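Local coordinates for protein peroxisomal catalase A (Saccharomyces cerevisiae, PDB 1A4E) that catalyses the breakdown of hydrogen peroxide to water and oxygen at a heme, probably shielding the cell from peroxide made by peroxisomal oxidases, at residues D1-E4 against D5-T9; A175-Q178 against V179-F183; Q265-T268 against E269-K273; G350-F353 against H354-P357; L449-N452 against I453-V457. All blocks are in the same frame, centred on the assembly; numbering follows the deposited sequence.

The five contacts are local, each between neighbours along the chain, and they follow one another in series; none nests in or crosses another. Contact 1 folds the N-terminal arm into a turn about 53 Å, between centres, from contact 2. Contact 2 spans helix 176-182, and contact 3 caps helix 269-274 where strand 259-267 ends. Contact 4 coils the chain soon after helix 332-348, and contact 5 lies on helix 445-457. Contacts 2 and 5 touch, Phe183 O reaching Asn452 ND2, which joins the catalase core to the C-terminal helices. Contacts 1 and 4 share a side of the chain's centre, and both lie against the second subunit.

Contact 1: D1-E4 against D5-T9; sequences DVRE and DRVVT
Arg3 and Asp5 form a salt bridge across a tight turn in the N-terminal arm, well before strand 22-25. The turn is a type I beta turn from Arg3 to Arg6, closed by a hydrogen bond of 3.0 Å from Arg6 N to Arg3 O. Asp5 carries its carboxylate back over the turn to meet the Arg3 guanidinium, and the two planes are nearly coplanar, only 1° apart. Arg3 NH1 stands between the two oxygens, 3.0 Å from Asp5 OD2 and 3.0 Å from Asp5 OD1; the latter is a hydrogen bond on the syn side of the carboxylate. A bend in the Arg3 chain at chi3 (72°) helps to bring the guanidinium round to this position. Val7 CG1 and Thr9 CG2 cover one face of the guanidinium, with Val7 CB 3.3 Å from Arg3 NH1 and Thr9 CG2 3.9 Å from Arg3 NH2. Arg6 leaves the turn on its own course: its CG packs 3.4 Å from Arg3 O, and its NH1 comes obliquely to Val2 CG1, at 3.4 Å. Much of the remaining polarity is met by the second subunit. There, Lys365 O accepts a hydrogen bond from Arg3 NE, while Glu385 and Ser394 of that subunit hold Arg6 NH1 and NE. Phe367 of the same neighbour packs on Val2 and Arg3. Catalase arms characteristically thread into a partner subunit. Here Asp5 probably offsets part of the charge on Arg3 and limits rotation of its guanidinium, whose NE binds the neighbouring chain.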
loop_
_atom_site.group_PDB
_atom_site.type_symbol
_atom_site.label_atom_id
_atom_site.label_comp_id
_atom_site.label_asym_id
_atom_site.label_seq_id
_atom_site.Cartn_x
_atom_site.Cartn_y
_atom_site.Cartn_z
ATOM N N ASP B 1 17.131 -13.003 15.085
ATOM C CA ASP B 1 18.445 -13.542 14.773
ATOM C C ASP B 1 19.451 -12.422 14.539
ATOM O O ASP B 1 19.435 -11.733 13.511
ATOM C CB ASP B 1 18.410 -14.422 13.514
ATOM C CG ASP B 1 17.488 -15.628 13.603
ATOM O OD1 ASP B 1 17.850 -16.604 14.264
ATOM O OD2 ASP B 1 16.413 -15.587 13.002
ATOM N N VAL B 2 20.309 -12.229 15.546
ATOM C CA VAL B 2 21.382 -11.246 15.477
ATOM C C VAL B 2 22.678 -11.989 15.159
ATOM O O VAL B 2 22.943 -13.052 15.728
ATOM C CB VAL B 2 21.482 -10.508 16.830
ATOM C CG1 VAL B 2 22.660 -9.552 16.855
ATOM C CG2 VAL B 2 20.210 -9.715 17.046
ATOM N N ARG B 3 23.484 -11.449 14.230
ATOM C CA ARG B 3 24.778 -12.036 13.878
ATOM C C ARG B 3 25.729 -11.978 15.068
ATOM O O ARG B 3 25.829 -10.963 15.757
ATOM C CB ARG B 3 25.399 -11.298 12.682
ATOM C CG ARG B 3 25.377 -9.779 12.757
ATOM C CD ARG B 3 26.524 -9.151 11.998
ATOM N NE ARG B 3 26.461 -9.198 10.551
ATOM C CZ ARG B 3 27.546 -9.341 9.780
ATOM N NH1 ARG B 3 28.778 -9.477 10.259
ATOM N NH2 ARG B 3 27.414 -9.248 8.467
ATOM N N GLU B 4 26.400 -13.107 15.322
ATOM C CA GLU B 4 27.266 -13.290 16.487
ATOM C C GLU B 4 28.378 -12.279 16.678
ATOM O O GLU B 4 28.612 -11.842 17.805
ATOM C CB GLU B 4 27.895 -14.678 16.456
ATOM C CG GLU B 4 26.831 -15.759 16.579
ATOM C CD GLU B 4 27.360 -17.177 16.452
ATOM O OE1 GLU B 4 27.843 -17.545 15.379
ATOM O OE2 GLU B 4 27.276 -17.917 17.433
ATOM N N ASP B 5 29.049 -11.869 15.596
ATOM C CA ASP B 5 30.106 -10.868 15.679
ATOM C C ASP B 5 29.609 -9.445 15.931
ATOM O O ASP B 5 30.403 -8.536 16.179
ATOM C CB ASP B 5 30.934 -10.900 14.389
ATOM C CG ASP B 5 30.181 -10.739 13.074
ATOM O OD1 ASP B 5 28.963 -10.597 13.078
ATOM O OD2 ASP B 5 30.828 -10.766 12.028
ATOM N N ARG B 6 28.281 -9.277 15.829
ATOM C CA ARG B 6 27.556 -8.035 16.066
ATOM C C ARG B 6 28.033 -6.814 15.293
ATOM O O ARG B 6 28.071 -5.690 15.791
ATOM C CB ARG B 6 27.566 -7.762 17.574
ATOM C CG ARG B 6 26.736 -8.836 18.275
ATOM C CD ARG B 6 26.639 -8.652 19.772
ATOM N NE ARG B 6 26.011 -7.401 20.174
ATOM C CZ ARG B 6 24.695 -7.156 20.103
ATOM N NH1 ARG B 6 23.828 -8.052 19.652
ATOM N NH2 ARG B 6 24.235 -5.975 20.501
ATOM N N VAL B 7 28.391 -7.091 14.029
ATOM C CA VAL B 7 28.829 -6.078 13.075
ATOM C C VAL B 7 27.604 -5.327 12.567
ATOM O O VAL B 7 26.643 -5.927 12.080
ATOM C CB VAL B 7 29.596 -6.782 11.917
ATOM C CG1 VAL B 7 29.900 -5.833 10.773
ATOM C CG2 VAL B 7 30.915 -7.312 12.461
ATOM N N VAL B 8 27.634 -4.002 12.718
ATOM C CA VAL B 8 26.534 -3.156 12.290
ATOM C C VAL B 8 26.690 -2.870 10.804
ATOM O O VAL B 8 27.739 -2.470 10.314
ATOM C CB VAL B 8 26.530 -1.846 13.117
ATOM C CG1 VAL B 8 25.333 -0.981 12.723
ATOM C CG2 VAL B 8 26.427 -2.174 14.606
ATOM N N THR B 9 25.614 -3.140 10.073
ATOM C CA THR B 9 25.573 -3.004 8.631
ATOM C C THR B 9 24.372 -2.149 8.260
ATOM O O THR B 9 23.572 -1.778 9.124
ATOM C CB THR B 9 25.429 -4.394 7.937
ATOM O OG1 THR B 9 24.099 -4.836 8.190
ATOM C CG2 THR B 9 26.407 -5.456 8.437
#

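Contact 2: A175-Q178 against V179-F183; sequences AIHQ and VMILF
Ile176 and Met180 pack one helical turn apart on helix 176-182, side by side and pointing the same way. Ile176 CD1 lies 3.8 Å from Met180 CG, and this is the close-packed side of the contact. Met180 CG also sits 3.2 Å from Ile176 O, brought over that carbonyl by a chi1 of -73°, which sets CG opposite its own carbonyl carbon. Phe472 of helix 462-473 packs on both side chains, and helix 430-440 adds Ala432 and Leu435. Val179 fits closely as well, its CG2 3.3 Å from Ala175 O, with Leu167 of helix 160-168 against it. The contact is looser round Ile181, a partly exposed residue. Its CD1 reaches the His177 ring obliquely, 4.0 Å from His177 CD2, and the bond from Ile181 N to His177 O, at 3.3 Å, is longer than the one from Leu182 N to Gln178 O, 2.9 Å. The ring is fixed at its far side by Thr283 O, which binds ND1. Gln178 bends away from the helix at chi2 and gives NE2 to Thr131 OG1, leaving its side chain about 7 Å from that of the active-site Asn129 and about 9 Å from the heme. These i to i+4 bonds are those of a regular alpha helix, buried between the catalase core near the heme and the C-terminal helices.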
loop_
_atom_site.group_PDB
_atom_site.type_symbol
_atom_site.label_atom_id
_atom_site.label_comp_id
_atom_site.label_asym_id
_atom_site.label_seq_id
_atom_site.Cartn_x
_atom_site.Cartn_y
_atom_site.Cartn_z
ATOM N N ALA B 175 -29.112 -3.409 22.658
ATOM C CA ALA B 175 -27.789 -3.251 23.240
ATOM C C ALA B 175 -27.783 -3.153 24.761
ATOM O O ALA B 175 -26.719 -3.277 25.361
ATOM C CB ALA B 175 -27.143 -1.989 22.702
ATOM N N ILE B 176 -28.957 -2.968 25.388
ATOM C CA ILE B 176 -29.100 -2.708 26.819
ATOM C C ILE B 176 -28.487 -3.755 27.755
ATOM O O ILE B 176 -27.910 -3.358 28.772
ATOM C CB ILE B 176 -30.657 -2.453 27.030
ATOM C CG1 ILE B 176 -30.825 -1.324 28.048
ATOM C CG2 ILE B 176 -31.416 -3.717 27.411
ATOM C CD1 ILE B 176 -30.227 -1.396 29.452
ATOM N N HIS B 177 -28.521 -5.065 27.435
ATOM C CA HIS B 177 -27.892 -6.095 28.262
ATOM C C HIS B 177 -26.392 -5.817 28.321
ATOM O O HIS B 177 -25.792 -5.835 29.399
ATOM C CB HIS B 177 -28.175 -7.467 27.641
ATOM C CG HIS B 177 -27.794 -8.708 28.448
ATOM N ND1 HIS B 177 -27.940 -9.963 28.040
ATOM C CD2 HIS B 177 -27.226 -8.746 29.698
ATOM C CE1 HIS B 177 -27.482 -10.750 28.976
ATOM N NE2 HIS B 177 -27.057 -10.011 29.972
ATOM N N GLN B 178 -25.805 -5.492 27.158
ATOM C CA GLN B 178 -24.398 -5.167 27.085
ATOM C C GLN B 178 -24.058 -3.839 27.747
ATOM O O GLN B 178 -23.020 -3.765 28.407
ATOM C CB GLN B 178 -23.948 -5.130 25.629
ATOM C CG GLN B 178 -22.477 -4.790 25.447
ATOM C CD GLN B 178 -21.474 -5.649 26.187
ATOM O OE1 GLN B 178 -20.433 -5.191 26.656
ATOM N NE2 GLN B 178 -21.747 -6.936 26.291
ATOM N N VAL B 179 -24.905 -2.803 27.609
ATOM C CA VAL B 179 -24.634 -1.508 28.226
ATOM C C VAL B 179 -24.611 -1.648 29.745
ATOM O O VAL B 179 -23.792 -1.006 30.401
ATOM C CB VAL B 179 -25.708 -0.508 27.757
ATOM C CG1 VAL B 179 -25.561 0.835 28.447
ATOM C CG2 VAL B 179 -25.536 -0.285 26.263
ATOM N N MET B 180 -25.458 -2.540 30.289
ATOM C CA MET B 180 -25.502 -2.843 31.710
ATOM C C MET B 180 -24.190 -3.437 32.200
ATOM O O MET B 180 -23.679 -3.044 33.250
ATOM C CB MET B 180 -26.615 -3.838 32.007
ATOM C CG MET B 180 -28.036 -3.298 31.931
ATOM S SD MET B 180 -28.409 -2.167 33.285
ATOM C CE MET B 180 -28.628 -3.425 34.509
ATOM N N ILE B 181 -23.636 -4.386 31.427
ATOM C CA ILE B 181 -22.356 -5.008 31.760
ATOM C C ILE B 181 -21.208 -4.005 31.620
ATOM O O ILE B 181 -20.345 -3.943 32.493
ATOM C CB ILE B 181 -22.127 -6.235 30.836
ATOM C CG1 ILE B 181 -23.195 -7.281 31.103
ATOM C CG2 ILE B 181 -20.755 -6.856 31.103
ATOM C CD1 ILE B 181 -23.222 -8.384 30.038
ATOM N N LEU B 182 -21.231 -3.178 30.562
ATOM C CA LEU B 182 -20.199 -2.196 30.274
ATOM C C LEU B 182 -20.037 -1.182 31.396
ATOM O O LEU B 182 -18.922 -0.895 31.829
ATOM C CB LEU B 182 -20.544 -1.471 28.965
ATOM C CG LEU B 182 -19.652 -0.316 28.515
ATOM C CD1 LEU B 182 -18.294 -0.845 28.124
ATOM C CD2 LEU B 182 -20.289 0.398 27.351
ATOM N N PHE B 183 -21.166 -0.670 31.889
ATOM C CA PHE B 183 -21.131 0.334 32.932
ATOM C C PHE B 183 -21.089 -0.183 34.354
ATOM O O PHE B 183 -21.117 0.602 35.300
ATOM C CB PHE B 183 -22.314 1.261 32.740
ATOM C CG PHE B 183 -22.030 2.302 31.666
ATOM C CD1 PHE B 183 -21.349 3.476 31.999
ATOM C CD2 PHE B 183 -22.436 2.080 30.349
ATOM C CE1 PHE B 183 -21.076 4.424 31.013
ATOM C CE2 PHE B 183 -22.158 3.035 29.367
ATOM C CZ PHE B 183 -21.479 4.205 29.696
#

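Contact 3: Q265-T268 against E269-K273; sequences QTMT and ERDAK
The Asp271 carboxylate turns OD2 to Thr268 N, which meets it on the anti side, 32° out of the carboxylate plane, in a hydrogen bond of 3.1 Å that is almost straight at 169°. Its other oxygen, OD1, has the Arg270 guanidinium in a salt bridge, 3.0 Å from NH1; at the edge of that guanidinium, near its plane, lies Thr268 OG1. Thr268 is the N-cap of helix 269-274 and forms a capping box with Asp271. The return bond, from Asp271 N to Thr268 OG1, is weak at 3.3 Å, as is the hydroxyl bond from Thr268 OG1 to Asp271 OD2. Thr268 reaches this place with OG1 between its backbone N and carbonyl carbon. Below the box Met267 CG packs 3.4 Å from Asp271 CB, and its SD lies 4.2 Å from Ala272 CB. With an alanine here in place of Asp271, Thr268 N would probably be left without its acceptor and Arg270 NH1 without its charged mate. The chain turns at about a right angle here, the axes of 265-267 and 269-273 standing 88° apart. A negative carboxylate at this N-terminal end would be favoured by the helix dipole, which is likely to strengthen the cap.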
loop_
_atom_site.group_PDB
_atom_site.type_symbol
_atom_site.label_atom_id
_atom_site.label_comp_id
_atom_site.label_asym_id
_atom_site.label_seq_id
_atom_site.Cartn_x
_atom_site.Cartn_y
_atom_site.Cartn_z
ATOM N N GLN B 265 -21.008 -24.724 27.239
ATOM C CA GLN B 265 -22.416 -25.027 27.425
ATOM C C GLN B 265 -22.837 -25.631 26.101
ATOM O O GLN B 265 -22.558 -25.072 25.038
ATOM C CB GLN B 265 -23.260 -23.795 27.639
ATOM C CG GLN B 265 -23.122 -23.135 28.987
ATOM C CD GLN B 265 -23.912 -21.839 29.017
ATOM O OE1 GLN B 265 -23.594 -20.925 28.264
ATOM N NE2 GLN B 265 -24.956 -21.705 29.841
ATOM N N THR B 266 -23.454 -26.811 26.133
ATOM C CA THR B 266 -23.938 -27.426 24.918
ATOM C C THR B 266 -25.455 -27.462 24.899
ATOM O O THR B 266 -26.126 -27.314 25.921
ATOM C CB THR B 266 -23.376 -28.844 24.769
ATOM O OG1 THR B 266 -23.682 -29.572 25.945
ATOM C CG2 THR B 266 -21.887 -28.814 24.537
ATOM N N MET B 267 -25.979 -27.671 23.693
ATOM C CA MET B 267 -27.403 -27.619 23.435
ATOM C C MET B 267 -27.688 -28.291 22.104
ATOM O O MET B 267 -26.928 -28.126 21.154
ATOM C CB MET B 267 -27.821 -26.156 23.389
ATOM C CG MET B 267 -29.293 -25.955 23.274
ATOM S SD MET B 267 -29.741 -24.241 22.989
ATOM C CE MET B 267 -29.397 -23.590 24.592
ATOM N N THR B 268 -28.768 -29.066 22.004
ATOM C CA THR B 268 -29.160 -29.649 20.726
ATOM C C THR B 268 -30.076 -28.697 19.963
ATOM O O THR B 268 -30.471 -27.636 20.455
ATOM C CB THR B 268 -29.877 -31.006 20.946
ATOM O OG1 THR B 268 -31.056 -30.773 21.711
ATOM C CG2 THR B 268 -28.954 -32.008 21.622
ATOM N N GLU B 269 -30.406 -29.071 18.731
ATOM C CA GLU B 269 -31.310 -28.281 17.907
ATOM C C GLU B 269 -32.731 -28.264 18.490
ATOM O O GLU B 269 -33.421 -27.244 18.440
ATOM C CB GLU B 269 -31.259 -28.885 16.520
ATOM C CG GLU B 269 -31.921 -28.035 15.451
ATOM C CD GLU B 269 -31.890 -28.626 14.046
ATOM O OE1 GLU B 269 -31.556 -29.803 13.865
ATOM O OE2 GLU B 269 -32.210 -27.890 13.114
ATOM N N ARG B 270 -33.154 -29.395 19.087
ATOM C CA ARG B 270 -34.437 -29.554 19.776
ATOM C C ARG B 270 -34.534 -28.618 20.977
ATOM O O ARG B 270 -35.563 -27.964 21.154
ATOM C CB ARG B 270 -34.559 -31.032 20.189
ATOM C CG ARG B 270 -35.528 -31.496 21.284
ATOM C CD ARG B 270 -35.081 -32.936 21.567
ATOM N NE ARG B 270 -35.425 -33.542 22.857
ATOM C CZ ARG B 270 -34.771 -33.314 24.018
ATOM N NH1 ARG B 270 -33.726 -32.482 24.117
ATOM N NH2 ARG B 270 -35.122 -34.013 25.098
ATOM N N ASP B 271 -33.476 -28.511 21.800
ATOM C CA ASP B 271 -33.469 -27.568 22.911
ATOM C C ASP B 271 -33.527 -26.131 22.426
ATOM O O ASP B 271 -34.174 -25.301 23.059
ATOM C CB ASP B 271 -32.219 -27.675 23.753
ATOM C CG ASP B 271 -31.921 -29.023 24.370
ATOM O OD1 ASP B 271 -32.838 -29.683 24.849
ATOM O OD2 ASP B 271 -30.756 -29.403 24.373
ATOM N N ALA B 272 -32.869 -25.846 21.288
ATOM C CA ALA B 272 -32.860 -24.514 20.698
ATOM C C ALA B 272 -34.251 -24.056 20.284
ATOM O O ALA B 272 -34.584 -22.881 20.439
ATOM C CB ALA B 272 -31.967 -24.488 19.470
ATOM N N LYS B 273 -35.077 -25.000 19.799
ATOM C CA LYS B 273 -36.456 -24.723 19.418
ATOM C C LYS B 273 -37.331 -24.439 20.624
ATOM O O LYS B 273 -38.297 -23.691 20.519
ATOM C CB LYS B 273 -37.046 -25.903 18.659
ATOM C CG LYS B 273 -36.533 -26.015 17.237
ATOM C CD LYS B 273 -36.877 -27.399 16.708
ATOM C CE LYS B 273 -36.505 -27.527 15.231
ATOM N NZ LYS B 273 -36.604 -28.909 14.786
#

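Contact 4: G350-F353 against H354-P357; sequences GPNF and HQIP
Asn352 and Phe353 hand their carbonyls three residues on, in the hydrogen bonds of a short 3-10 turn: Gln355 N meets Asn352 O at 2.9 Å, and Ile356 N meets Phe353 O at 3.1 Å. The aromatic contact is T-shaped: the His354 ring points its edge at the face of Phe353, with centroids 5.7 Å apart and planes at 80°. With CG of each residue between its backbone N and carbonyl carbon (chi1 65° for Phe353), the two adjacent rings are brought together in this way. His345 meets the Phe353 ring, and Phe366 meets His354 edge-to-face. This coil lies just after the helix that carries Tyr341, the axial ligand of the heme iron, where the catalase chain begins its long crossing toward strand 411-418. Gly350, with positive phi, starts the type I turn that leads in. Polar links run through a water, which gives a hydrogen to Asn352 OD1 at 2.7 Å, accepts from Gln355 NE2 at 3.1 Å and, weakly, from His354 NE2. The amides of Asn352 and Gln355 lie side by side, 35° apart in plane. His44 of the second subunit also binds Asn352 OD1, and Val378 N binds Gln355 OE1.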
loop_
_atom_site.group_PDB
_atom_site.type_symbol
_atom_site.label_atom_id
_atom_site.label_comp_id
_atom_site.label_asym_id
_atom_site.label_seq_id
_atom_site.Cartn_x
_atom_site.Cartn_y
_atom_site.Cartn_z
ATOM N N GLY B 350 -0.879 -6.981 4.910
ATOM C CA GLY B 350 -0.462 -7.299 3.553
ATOM C C GLY B 350 -1.098 -8.586 3.044
ATOM O O GLY B 350 -1.576 -9.398 3.834
ATOM N N PRO B 351 -1.119 -8.817 1.722
ATOM C CA PRO B 351 -1.641 -10.027 1.070
ATOM C C PRO B 351 -1.103 -11.352 1.592
ATOM O O PRO B 351 -1.782 -12.380 1.587
ATOM C CB PRO B 351 -1.317 -9.825 -0.391
ATOM C CG PRO B 351 -1.355 -8.327 -0.536
ATOM C CD PRO B 351 -0.656 -7.855 0.721
ATOM N N ASN B 352 0.160 -11.309 2.021
ATOM C CA ASN B 352 0.837 -12.474 2.555
ATOM C C ASN B 352 1.053 -12.429 4.063
ATOM O O ASN B 352 2.056 -12.953 4.560
ATOM C CB ASN B 352 2.173 -12.624 1.821
ATOM C CG ASN B 352 1.971 -13.125 0.404
ATOM O OD1 ASN B 352 1.241 -14.085 0.193
ATOM N ND2 ASN B 352 2.585 -12.521 -0.611
ATOM N N PHE B 353 0.093 -11.835 4.799
ATOM C CA PHE B 353 0.141 -11.729 6.259
ATOM C C PHE B 353 0.345 -13.067 6.961
ATOM O O PHE B 353 0.970 -13.127 8.015
ATOM C CB PHE B 353 -1.151 -11.092 6.799
ATOM C CG PHE B 353 -2.429 -11.895 6.590
ATOM C CD1 PHE B 353 -3.147 -11.773 5.393
ATOM C CD2 PHE B 353 -2.887 -12.768 7.590
ATOM C CE1 PHE B 353 -4.314 -12.518 5.203
ATOM C CE2 PHE B 353 -4.053 -13.507 7.388
ATOM C CZ PHE B 353 -4.768 -13.386 6.196
ATOM N N HIS B 354 -0.170 -14.149 6.353
ATOM C CA HIS B 354 -0.046 -15.500 6.890
ATOM C C HIS B 354 1.370 -16.047 6.873
ATOM O O HIS B 354 1.643 -17.090 7.459
ATOM C CB HIS B 354 -0.960 -16.453 6.120
ATOM C CG HIS B 354 -0.750 -16.463 4.613
ATOM N ND1 HIS B 354 -1.039 -15.495 3.749
ATOM C CD2 HIS B 354 -0.225 -17.525 3.909
ATOM C CE1 HIS B 354 -0.713 -15.927 2.555
ATOM N NE2 HIS B 354 -0.228 -17.146 2.663
ATOM N N GLN B 355 2.278 -15.339 6.194
ATOM C CA GLN B 355 3.687 -15.697 6.174
ATOM C C GLN B 355 4.477 -15.039 7.299
ATOM O O GLN B 355 5.627 -15.416 7.529
ATOM C CB GLN B 355 4.298 -15.320 4.830
ATOM C CG GLN B 355 3.714 -16.172 3.711
ATOM C CD GLN B 355 4.506 -16.103 2.422
ATOM O OE1 GLN B 355 5.691 -15.772 2.412
ATOM N NE2 GLN B 355 3.868 -16.440 1.303
ATOM N N ILE B 356 3.881 -14.064 8.013
ATOM C CA ILE B 356 4.498 -13.457 9.195
ATOM C C ILE B 356 4.557 -14.562 10.254
ATOM O O ILE B 356 3.533 -15.220 10.458
ATOM C CB ILE B 356 3.648 -12.266 9.715
ATOM C CG1 ILE B 356 3.555 -11.168 8.668
ATOM C CG2 ILE B 356 4.286 -11.704 10.975
ATOM C CD1 ILE B 356 2.653 -9.990 9.072
ATOM N N PRO B 357 5.715 -14.841 10.898
ATOM C CA PRO B 357 5.926 -15.957 11.819
ATOM C C PRO B 357 4.825 -16.281 12.834
ATOM O O PRO B 357 4.414 -17.439 12.928
ATOM C CB PRO B 357 7.253 -15.607 12.453
ATOM C CG PRO B 357 8.008 -15.058 11.277
ATOM C CD PRO B 357 6.975 -14.144 10.655
HETATM O O HOH W 1 1.081 -16.812 0.012
#

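Contact 5: L449-N452 against I453-V457; sequences LAYN and IGIHV
Leu449, Ala450 and Tyr451 each offer a carbonyl to the amide four residues on, so 449-452 and 453-457 run as one alpha helix. Ile453 N binds Leu449 O at 3.0 Å, Gly454 N binds Ala450 O at 2.9 Å, and Ile455 N binds Tyr451 O at 2.9 Å, the last nearly straight at 165°. The side chains follow the same spacing. Ile455 lays CG2 over one face of the Tyr451 ring in a CH-pi contact, 3.9 Å from the centroid and 22° off the ring normal. It sits toward the rim, and the shortest approach is 3.6 Å, from Ile455 CG2 to Tyr451 CE1. The ring is placed by a chi1 of 176°, CG pointing opposite the backbone N, while Ile455 CD1 lies 4.0 Å from Tyr451 CE2. With an alanine at Tyr451, the methyl of Ile455 would probably lose the flat surface it rests on, and a gap would open toward Ile230 and Val486. On another side of the helix Leu449 and Ile453 point the same way, Leu449 CG 3.9 Å from Ile453 CD1, an apolar pair that both set against Phe183. Polar side chains reach beyond the segments: Asn452 ND2 binds Phe183 O and Asp185 OD1, and His456 ND1 binds Trp164 NE1 while its ring meets Phe183 edge-to-face. Helix 445-457 is thereby lodged between helix 477-487, whose Ala482 and Ile483 press on Ala450 and Ile453, helix 230-239 beside Tyr451, and helix 160-168 at Trp164.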
loop_
_atom_site.group_PDB
_atom_site.type_symbol
_atom_site.label_atom_id
_atom_site.label_comp_id
_atom_site.label_asym_id
_atom_site.label_seq_id
_atom_site.Cartn_x
_atom_site.Cartn_y
_atom_site.Cartn_z
ATOM N N LEU B 449 -23.184 1.043 39.492
ATOM C CA LEU B 449 -23.724 1.037 38.132
ATOM C C LEU B 449 -24.382 2.373 37.791
ATOM O O LEU B 449 -24.093 2.966 36.751
ATOM C CB LEU B 449 -24.766 -0.078 37.961
ATOM C CG LEU B 449 -25.499 -0.179 36.613
ATOM C CD1 LEU B 449 -24.541 -0.619 35.525
ATOM C CD2 LEU B 449 -26.609 -1.197 36.700
ATOM N N ALA B 450 -25.223 2.862 38.714
ATOM C CA ALA B 450 -25.933 4.115 38.539
ATOM C C ALA B 450 -25.018 5.322 38.476
ATOM O O ALA B 450 -25.270 6.245 37.706
ATOM C CB ALA B 450 -26.900 4.315 39.681
ATOM N N TYR B 451 -23.947 5.292 39.276
ATOM C CA TYR B 451 -22.955 6.352 39.297
ATOM C C TYR B 451 -22.129 6.362 38.010
ATOM O O TYR B 451 -21.917 7.429 37.432
ATOM C CB TYR B 451 -22.052 6.160 40.517
ATOM C CG TYR B 451 -20.907 7.163 40.600
ATOM C CD1 TYR B 451 -21.129 8.480 41.027
ATOM C CD2 TYR B 451 -19.625 6.755 40.221
ATOM C CE1 TYR B 451 -20.064 9.381 41.071
ATOM C CE2 TYR B 451 -18.563 7.655 40.261
ATOM C CZ TYR B 451 -18.789 8.957 40.689
ATOM O OH TYR B 451 -17.727 9.832 40.726
ATOM N N ASN B 452 -21.680 5.176 37.561
ATOM C CA ASN B 452 -20.878 5.017 36.350
ATOM C C ASN B 452 -21.633 5.476 35.115
ATOM O O ASN B 452 -21.045 6.096 34.231
ATOM C CB ASN B 452 -20.467 3.551 36.163
ATOM C CG ASN B 452 -19.515 3.032 37.238
ATOM O OD1 ASN B 452 -18.886 3.795 37.969
ATOM N ND2 ASN B 452 -19.383 1.717 37.404
ATOM N N ILE B 453 -22.945 5.221 35.059
ATOM C CA ILE B 453 -23.745 5.694 33.943
ATOM C C ILE B 453 -23.974 7.191 34.113
ATOM O O ILE B 453 -23.820 7.948 33.162
ATOM C CB ILE B 453 -25.102 4.960 33.892
ATOM C CG1 ILE B 453 -24.897 3.463 33.811
ATOM C CG2 ILE B 453 -25.862 5.392 32.642
ATOM C CD1 ILE B 453 -26.165 2.612 34.006
ATOM N N GLY B 454 -24.275 7.629 35.340
ATOM C CA GLY B 454 -24.606 9.014 35.637
ATOM C C GLY B 454 -23.522 10.016 35.287
ATOM O O GLY B 454 -23.831 11.035 34.672
ATOM N N ILE B 455 -22.257 9.733 35.637
ATOM C CA ILE B 455 -21.158 10.644 35.330
ATOM C C ILE B 455 -20.811 10.703 33.840
ATOM O O ILE B 455 -20.182 11.658 33.387
ATOM C CB ILE B 455 -19.873 10.269 36.114
ATOM C CG1 ILE B 455 -19.331 8.892 35.757
ATOM C CG2 ILE B 455 -20.224 10.402 37.585
ATOM C CD1 ILE B 455 -17.974 8.584 36.414
ATOM N N HIS B 456 -21.238 9.691 33.071
ATOM C CA HIS B 456 -21.023 9.642 31.632
ATOM C C HIS B 456 -22.152 10.367 30.893
ATOM O O HIS B 456 -21.891 11.168 29.996
ATOM C CB HIS B 456 -20.935 8.169 31.232
ATOM C CG HIS B 456 -20.539 7.943 29.786
ATOM N ND1 HIS B 456 -21.282 8.119 28.705
ATOM C CD2 HIS B 456 -19.298 7.521 29.375
ATOM C CE1 HIS B 456 -20.553 7.826 27.660
ATOM N NE2 HIS B 456 -19.363 7.470 28.074
ATOM N N VAL B 457 -23.409 10.107 31.288
ATOM C CA VAL B 457 -24.611 10.701 30.697
ATOM C C VAL B 457 -24.686 12.200 30.961
ATOM O O VAL B 457 -25.251 12.939 30.156
ATOM C CB VAL B 457 -25.880 10.009 31.264
ATOM C CG1 VAL B 457 -27.169 10.570 30.701
ATOM C CG2 VAL B 457 -25.873 8.575 30.806
#